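Local coordinates for thiamine-monophosphate kinase (Stenotrophomonas maltophilia, PDB 6XEP), which probably phosphorylates thiamine monophosphate with ATP to give thiamine diphosphate, the active form of vitamin B1, at residues 166-171 against 275-280; 227-232 against 269-274. All blocks are in the same frame, centred on the assembly; numbering follows the deposited sequence.

Contact 1 (166-171 against 275-280)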
ATOM      1  N   GLY A 166      17.569   6.542  21.608  1.00 16.47           N
ATOM      2  CA  GLY A 166      16.785   5.709  22.510  1.00 16.87           C
ATOM      3  C   GLY A 166      17.596   4.612  23.176  1.00 14.17           C
ATOM      4  O   GLY A 166      18.697   4.829  23.708  1.00 17.44           O
ATOM      5  N   THR A 167      17.015   3.416  23.189  1.00 15.66           N
ATOM      6  CA  THR A 167      17.629   2.235  23.781  1.00 16.20           C
ATOM      7  C   THR A 167      17.511   1.098  22.781  1.00 12.67           C
ATOM      8  O   THR A 167      16.647   1.113  21.907  1.00 14.63           O
ATOM      9  CB  THR A 167      16.959   1.821  25.108  1.00 17.72           C
ATOM     10  OG1 THR A 167      15.552   1.621  24.891  1.00 19.62           O
ATOM     11  CG2 THR A 167      17.165   2.905  26.177  1.00 17.25           C
ATOM     12  N   LEU A 168      18.385   0.103  22.919  1.00 13.29           N
ATOM     13  CA  LEU A 168      18.419  -1.010  21.985  1.00 14.57           C
ATOM     14  C   LEU A 168      18.124  -2.312  22.705  1.00 14.26           C
ATOM     15  O   LEU A 168      18.694  -2.577  23.773  1.00 15.61           O
ATOM     16  CB  LEU A 168      19.795  -1.115  21.303  1.00 14.49           C
ATOM     17  CG  LEU A 168      20.138   0.028  20.347  1.00 16.43           C
ATOM     18  CD1 LEU A 168      21.571  -0.174  19.810  1.00 12.71           C
ATOM     19  CD2 LEU A 168      19.144   0.091  19.203  1.00 17.78           C
ATOM     20  N   GLY A 169      17.265  -3.136  22.093  1.00 10.97           N
ATOM     21  CA  GLY A 169      17.058  -4.498  22.548  1.00 15.48           C
ATOM     22  C   GLY A 169      15.817  -4.723  23.388  1.00 13.70           C
ATOM     23  O   GLY A 169      15.528  -5.875  23.737  1.00 12.88           O
ATOM     24  N   ASP A 170      15.083  -3.662  23.723  1.00 14.37           N
ATOM     25  CA  ASP A 170      13.913  -3.813  24.587  1.00 15.06           C
ATOM     26  C   ASP A 170      12.868  -4.731  23.959  1.00 13.73           C
ATOM     27  O   ASP A 170      12.321  -5.628  24.621  1.00 12.90           O
ATOM     28  CB  ASP A 170      13.290  -2.454  24.842  1.00 11.73           C
ATOM     29  CG  ASP A 170      14.136  -1.570  25.726  1.00 16.12           C
ATOM     30  OD1 ASP A 170      14.979  -2.083  26.505  1.00 18.26           O
ATOM     31  OD2 ASP A 170      13.918  -0.348  25.660  1.00 21.44           O
ATOM     32  N   ALA A 171      12.526  -4.476  22.698  1.00 12.84           N
ATOM     33  CA  ALA A 171      11.516  -5.305  22.049  1.00 12.56           C
ATOM     34  C   ALA A 171      11.950  -6.765  22.018  1.00 13.11           C
ATOM     35  O   ALA A 171      11.158  -7.665  22.319  1.00 15.08           O
ATOM     36  CB  ALA A 171      11.240  -4.772  20.636  1.00 15.46           C
ATOM     37  N   ASP A 275      13.582  -2.581  17.139  1.00 12.68           N
ATOM     38  CA  ASP A 275      13.817  -1.415  17.999  1.00 10.11           C
ATOM     39  C   ASP A 275      13.119  -0.177  17.453  1.00 12.91           C
ATOM     40  O   ASP A 275      12.525   0.600  18.218  1.00 12.88           O
ATOM     41  CB  ASP A 275      15.303  -1.126  18.118  1.00 12.26           C
ATOM     42  CG  ASP A 275      16.064  -2.221  18.831  1.00 14.60           C
ATOM     43  OD1 ASP A 275      15.716  -2.541  19.992  1.00 16.69           O
ATOM     44  OD2 ASP A 275      17.038  -2.726  18.238  1.00 16.43           O
ATOM     45  N   TYR A 276      13.178   0.006  16.133  1.00 13.86           N
ATOM     46  CA  TYR A 276      12.703   1.210  15.448  1.00 12.24           C
ATOM     47  C   TYR A 276      13.336   2.463  16.059  1.00 14.02           C
ATOM     48  O   TYR A 276      12.691   3.489  16.269  1.00 13.58           O
ATOM     49  CB  TYR A 276      11.157   1.250  15.415  1.00 13.68           C
ATOM     50  CG  TYR A 276      10.682   0.061  14.600  1.00 13.63           C
ATOM     51  CD1 TYR A 276      10.909   0.026  13.235  1.00 16.86           C
ATOM     52  CD2 TYR A 276      10.095  -1.060  15.202  1.00 17.70           C
ATOM     53  CE1 TYR A 276      10.521  -1.069  12.459  1.00 21.67           C
ATOM     54  CE2 TYR A 276       9.701  -2.165  14.432  1.00 19.57           C
ATOM     55  CZ  TYR A 276       9.922  -2.158  13.063  1.00 24.05           C
ATOM     56  OH  TYR A 276       9.569  -3.231  12.264  1.00 27.25           O
ATOM     57  N   GLU A 277      14.641   2.373  16.310  1.00 13.50           N
ATOM     58  CA  GLU A 277      15.488   3.505  16.650  1.00 13.46           C
ATOM     59  C   GLU A 277      16.222   3.957  15.395  1.00 15.73           C
ATOM     60  O   GLU A 277      16.154   3.304  14.361  1.00 16.50           O
ATOM     61  CB  GLU A 277      16.470   3.118  17.765  1.00 12.07           C
ATOM     62  CG  GLU A 277      15.757   2.760  19.067  1.00 14.68           C
ATOM     63  CD  GLU A 277      15.131   3.974  19.782  1.00 12.89           C
ATOM     64  OE1 GLU A 277      15.199   5.123  19.271  1.00 13.63           O
ATOM     65  OE2 GLU A 277      14.572   3.782  20.887  1.00 15.29           O
ATOM     66  N   LEU A 278      16.902   5.102  15.474  1.00 12.60           N
ATOM     67  CA  LEU A 278      17.690   5.603  14.349  1.00 12.40           C
ATOM     68  C   LEU A 278      19.170   5.503  14.690  1.00 14.08           C
ATOM     69  O   LEU A 278      19.585   5.940  15.764  1.00 14.93           O
ATOM     70  CB  LEU A 278      17.350   7.062  14.026  1.00 18.66           C
ATOM     71  CG  LEU A 278      16.015   7.362  13.362  1.00 17.46           C
ATOM     72  CD1 LEU A 278      15.972   8.849  12.949  1.00 17.20           C
ATOM     73  CD2 LEU A 278      15.828   6.468  12.149  1.00 23.26           C
ATOM     74  N   CYS A 279      19.957   4.942  13.780  1.00 14.63           N
ATOM     75  CA  CYS A 279      21.415   4.911  13.911  1.00 11.41           C
ATOM     76  C   CYS A 279      21.989   5.833  12.853  1.00 15.63           C
ATOM     77  O   CYS A 279      21.575   5.771  11.686  1.00 17.04           O
ATOM     78  CB  CYS A 279      21.949   3.482  13.746  1.00 11.81           C
ATOM     79  SG  CYS A 279      23.741   3.356  13.776  1.00 14.49           S
ATOM     80  N   PHE A 280      22.909   6.721  13.250  1.00 14.35           N
ATOM     81  CA  PHE A 280      23.461   7.659  12.279  1.00 12.35           C
ATOM     82  C   PHE A 280      24.938   7.893  12.543  1.00 14.66           C
ATOM     83  O   PHE A 280      25.471   7.542  13.597  1.00 15.34           O
ATOM     84  CB  PHE A 280      22.689   8.995  12.258  1.00 13.87           C
ATOM     85  CG  PHE A 280      22.613   9.692  13.585  1.00 16.38           C
ATOM     86  CD1 PHE A 280      21.666   9.318  14.526  1.00 17.65           C
ATOM     87  CD2 PHE A 280      23.464  10.758  13.872  1.00 16.76           C
ATOM     88  CE1 PHE A 280      21.568   9.974  15.743  1.00 15.68           C
ATOM     89  CE2 PHE A 280      23.380  11.431  15.090  1.00 15.93           C
ATOM     90  CZ  PHE A 280      22.421  11.032  16.033  1.00 15.25           C
TER
HETATM   91  O   HOH W   1      13.489  -1.972  21.549  1.00 15.23           O
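A first torsion of -66° turns the carboxylate of Asp-275 away from its own carbonyl carbon and on to the backbone N of Gly-169; Glu-277 starts out with nearly the same first torsion, and a bend at chi2 (-71°) folds its carboxylate over Gly-166 and Thr-167. The shorter of the two hydrogen bonds across the contact runs from Gly-169 N to Asp-275 OD1, 2.7 Å long and almost straight, with the N-H meeting the syn side of the oxygen, 29° out of the carboxylate plane. Gly-169 is the N-cap residue of helix 170-179. A water links the same oxygen to the first turn: it donates to Asp-275 OD1 and accepts from Ala-171 N at 2.9 Å. OD1 is thus held by two donors, and its negative charge, next to the start of the helix, probably gains from the helix dipole. The other oxygen lies against carbon, Asp-275 OD2 being 3.6 Å from Leu-168 CD2, where the two side chains meet at about a right angle.

Glu-277 OE2 accepts a weak bond from Thr-167 N at 3.4 Å and rests equally close to Gly-166 CA. This oxygen also makes salt bridges to Arg-200 and Arg-207, while OE1 is bonded to Ser-165. Within the turn, Thr-167 OG1 donates to Asp-170 OD2 over 2.7 Å, approaching from above the carboxylate plane; Arg-200 also pairs with that oxygen, and Ser-253 bonds to OD1. Buried acidic groups are in this way matched by arginines, hydroxyls and backbone N-H groups. Tyr-276 and Glu-277 together face Val-224 in a G1 beta bulge, which opens strand 277-282 beside strand 220-224 in the PurM-like C-terminal fold, close to the predicted ATP- and substrate-binding residues Ser-225 and Asp-274.

Contact 2 (227-232 against 269-274)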
ATOM      1  N   GLY A 227      17.981  -5.235  13.961  1.00 13.37           N
ATOM      2  CA  GLY A 227      19.093  -5.278  14.887  1.00 17.07           C
ATOM      3  C   GLY A 227      20.201  -4.350  14.449  1.00 15.50           C
ATOM      4  O   GLY A 227      20.445  -4.151  13.254  1.00 15.19           O
ATOM      5  N   LEU A 228      20.899  -3.782  15.436  1.00 14.81           N
ATOM      6  CA  LEU A 228      21.937  -2.791  15.161  1.00 15.65           C
ATOM      7  C   LEU A 228      22.951  -3.305  14.141  1.00 12.32           C
ATOM      8  O   LEU A 228      23.290  -2.602  13.191  1.00 13.90           O
ATOM      9  CB  LEU A 228      22.648  -2.404  16.460  1.00 13.08           C
ATOM     10  CG  LEU A 228      23.836  -1.450  16.276  1.00 15.78           C
ATOM     11  CD1 LEU A 228      23.356  -0.085  15.781  1.00 17.73           C
ATOM     12  CD2 LEU A 228      24.636  -1.328  17.556  1.00 19.72           C
ATOM     13  N   LEU A 229      23.442  -4.534  14.320  1.00 11.71           N
ATOM     14  CA  LEU A 229      24.510  -5.024  13.449  1.00 16.31           C
ATOM     15  C   LEU A 229      24.051  -5.130  11.999  1.00 17.46           C
ATOM     16  O   LEU A 229      24.790  -4.765  11.076  1.00 14.62           O
ATOM     17  CB  LEU A 229      25.026  -6.377  13.954  1.00 16.13           C
ATOM     18  CG  LEU A 229      25.660  -6.290  15.349  1.00 19.68           C
ATOM     19  CD1 LEU A 229      26.289  -7.627  15.699  1.00 21.05           C
ATOM     20  CD2 LEU A 229      26.697  -5.175  15.438  1.00 18.03           C
ATOM     21  N   ALA A 230      22.838  -5.625  11.775  1.00 13.45           N
ATOM     22  CA  ALA A 230      22.335  -5.761  10.414  1.00 16.06           C
ATOM     23  C   ALA A 230      22.153  -4.396   9.767  1.00 14.81           C
ATOM     24  O   ALA A 230      22.595  -4.173   8.635  1.00 15.47           O
ATOM     25  CB  ALA A 230      21.009  -6.533  10.422  1.00 18.72           C
ATOM     26  N   ASP A 231      21.548  -3.454  10.495  1.00 14.77           N
ATOM     27  CA  ASP A 231      21.215  -2.161   9.910  1.00 14.12           C
ATOM     28  C   ASP A 231      22.436  -1.255   9.801  1.00 14.28           C
ATOM     29  O   ASP A 231      22.634  -0.599   8.768  1.00 15.40           O
ATOM     30  CB  ASP A 231      20.082  -1.517  10.716  1.00 16.52           C
ATOM     31  CG  ASP A 231      18.743  -2.202  10.454  1.00 21.31           C
ATOM     32  OD1 ASP A 231      18.347  -2.284   9.271  1.00 21.20           O
ATOM     33  OD2 ASP A 231      18.127  -2.710  11.404  1.00 18.76           O
ATOM     34  N   LEU A 232      23.293  -1.225  10.819  1.00 13.59           N
ATOM     35  CA  LEU A 232      24.561  -0.523  10.643  1.00 13.53           C
ATOM     36  C   LEU A 232      25.369  -1.152   9.519  1.00 15.98           C
ATOM     37  O   LEU A 232      26.091  -0.451   8.800  1.00 13.89           O
ATOM     38  CB  LEU A 232      25.355  -0.556  11.945  1.00 16.94           C
ATOM     39  CG  LEU A 232      26.682   0.164  11.997  1.00 17.80           C
ATOM     40  CD1 LEU A 232      26.502   1.589  11.519  1.00 16.38           C
ATOM     41  CD2 LEU A 232      27.164   0.111  13.446  1.00 16.46           C
ATOM     42  N   ALA A 269      20.545  -6.239  22.436  1.00 17.52           N
ATOM     43  CA  ALA A 269      20.937  -4.893  22.032  1.00 14.73           C
ATOM     44  C   ALA A 269      21.660  -4.900  20.687  1.00 15.91           C
ATOM     45  O   ALA A 269      21.494  -3.972  19.887  1.00 16.07           O
ATOM     46  CB  ALA A 269      21.822  -4.267  23.104  1.00 16.57           C
ATOM     47  N   LEU A 270      22.473  -5.937  20.432  1.00 13.31           N
ATOM     48  CA  LEU A 270      23.262  -6.008  19.201  1.00 17.13           C
ATOM     49  C   LEU A 270      22.447  -6.500  18.016  1.00 17.11           C
ATOM     50  O   LEU A 270      22.664  -6.051  16.885  1.00 18.73           O
ATOM     51  CB  LEU A 270      24.460  -6.939  19.389  1.00 15.27           C
ATOM     52  CG  LEU A 270      25.613  -6.364  20.216  1.00 17.54           C
ATOM     53  CD1 LEU A 270      26.538  -7.489  20.586  1.00 25.04           C
ATOM     54  CD2 LEU A 270      26.339  -5.271  19.425  1.00 19.51           C
ATOM     55  N   ARG A 271      21.534  -7.448  18.250  1.00 18.64           N
ATOM     56  CA  ARG A 271      20.886  -8.187  17.173  1.00 16.46           C
ATOM     57  C   ARG A 271      19.368  -8.288  17.314  1.00 18.17           C
ATOM     58  O   ARG A 271      18.730  -8.969  16.497  1.00 20.94           O
ATOM     59  CB  ARG A 271      21.474  -9.604  17.086  1.00 21.17           C
ATOM     60  CG  ARG A 271      22.932  -9.626  16.661  1.00 27.57           C
ATOM     61  CD  ARG A 271      23.541 -11.035  16.706  1.00 26.23           C
ATOM     62  NE  ARG A 271      24.998 -10.946  16.766  1.00 31.69           N
ATOM     63  CZ  ARG A 271      25.686 -10.856  17.900  1.00 29.57           C
ATOM     64  NH1 ARG A 271      25.046 -10.871  19.068  1.00 35.95           N
ATOM     65  NH2 ARG A 271      27.002 -10.757  17.875  1.00 40.43           N
ATOM     66  N   GLY A 272      18.775  -7.628  18.304  1.00 17.15           N
ATOM     67  CA  GLY A 272      17.345  -7.779  18.538  1.00 17.25           C
ATOM     68  C   GLY A 272      16.517  -7.100  17.461  1.00 16.65           C
ATOM     69  O   GLY A 272      16.876  -6.043  16.946  1.00 17.32           O
ATOM     70  N   GLY A 273      15.374  -7.717  17.130  1.00 18.45           N
ATOM     71  CA  GLY A 273      14.488  -7.114  16.155  1.00 20.11           C
ATOM     72  C   GLY A 273      13.639  -5.995  16.739  1.00 13.18           C
ATOM     73  O   GLY A 273      13.437  -5.897  17.953  1.00 15.74           O
ATOM     74  N   ASP A 274      13.174  -5.111  15.845  1.00 12.82           N
ATOM     75  CA  ASP A 274      12.042  -4.205  16.097  1.00 14.07           C
ATOM     76  C   ASP A 274      12.344  -3.077  17.079  1.00 14.63           C
ATOM     77  O   ASP A 274      11.442  -2.607  17.777  1.00 12.61           O
ATOM     78  CB  ASP A 274      10.820  -4.982  16.580  1.00 16.58           C
ATOM     79  CG  ASP A 274      10.179  -5.786  15.473  1.00 18.35           C
ATOM     80  OD1 ASP A 274      10.783  -5.912  14.385  1.00 20.26           O
ATOM     81  OD2 ASP A 274       9.064  -6.291  15.699  1.00 13.84           O
TER
HETATM   82  O   HOH W   2      16.178  -3.590  15.885  1.00 15.46           O
HETATM   83  O   HOH W   3      19.586  -4.056  18.048  1.00 20.03           O
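Leu-270 O accepts the N-H of Leu-229 at 3.1 Å, the one direct hydrogen bond between the two segments. The first turn of helix 228-239 is thereby tied to the last part of helix 262-271. Two waters join the backbones beside this bond. One accepts from Leu-228 N at 2.9 Å and donates to Ala-269 O; the other donates to Gly-272 O at 2.8 Å and takes a weak bond from Gly-227 N. The two backbones come close at Gly-227, the N-cap residue, which brings its CA to 3.1 Å from Gly-272 O in a CA-H...O contact.

Leu-229 points toward the other segment and divides its two methyls: CD2 touches Leu-270 CD2 at 4.0 Å, while CD1 lies over one face of the Arg-271 guanidinium, 3.7 Å from NE. The salt bridge from Arg-271 NH1 to Asp-267, one turn earlier, secures that group. Leu-229 and Leu-270 both rest on Val-315 of strand 312-315, whereas Leu-228 packs on Cys-279 of strand 277-282 and shares the loop residue Leu-250 with Leu-270.

From the N terminus, the chain leaves strand 161-165 through 166-171 into helix 170-179. More than a hundred residues later the segment 275-280 comes back to 166-171, closing the long loop of contact 1. Contact 2 is nested wholly inside that loop: 227-232 opens helix 228-239, and 269-274 ends a shorter excursion before running straight on into 275-280. Their centres are 8 Å apart and they touch directly. Leu-168 CD1 meets Leu-228 CD2 at 4.0 Å, and Ala-171 CB packs on Asp-274 O at 3.6 Å. Together they tie the beginnings of helices 170-179 and 228-239 to the connection between helix 262-271 and strand 277-282.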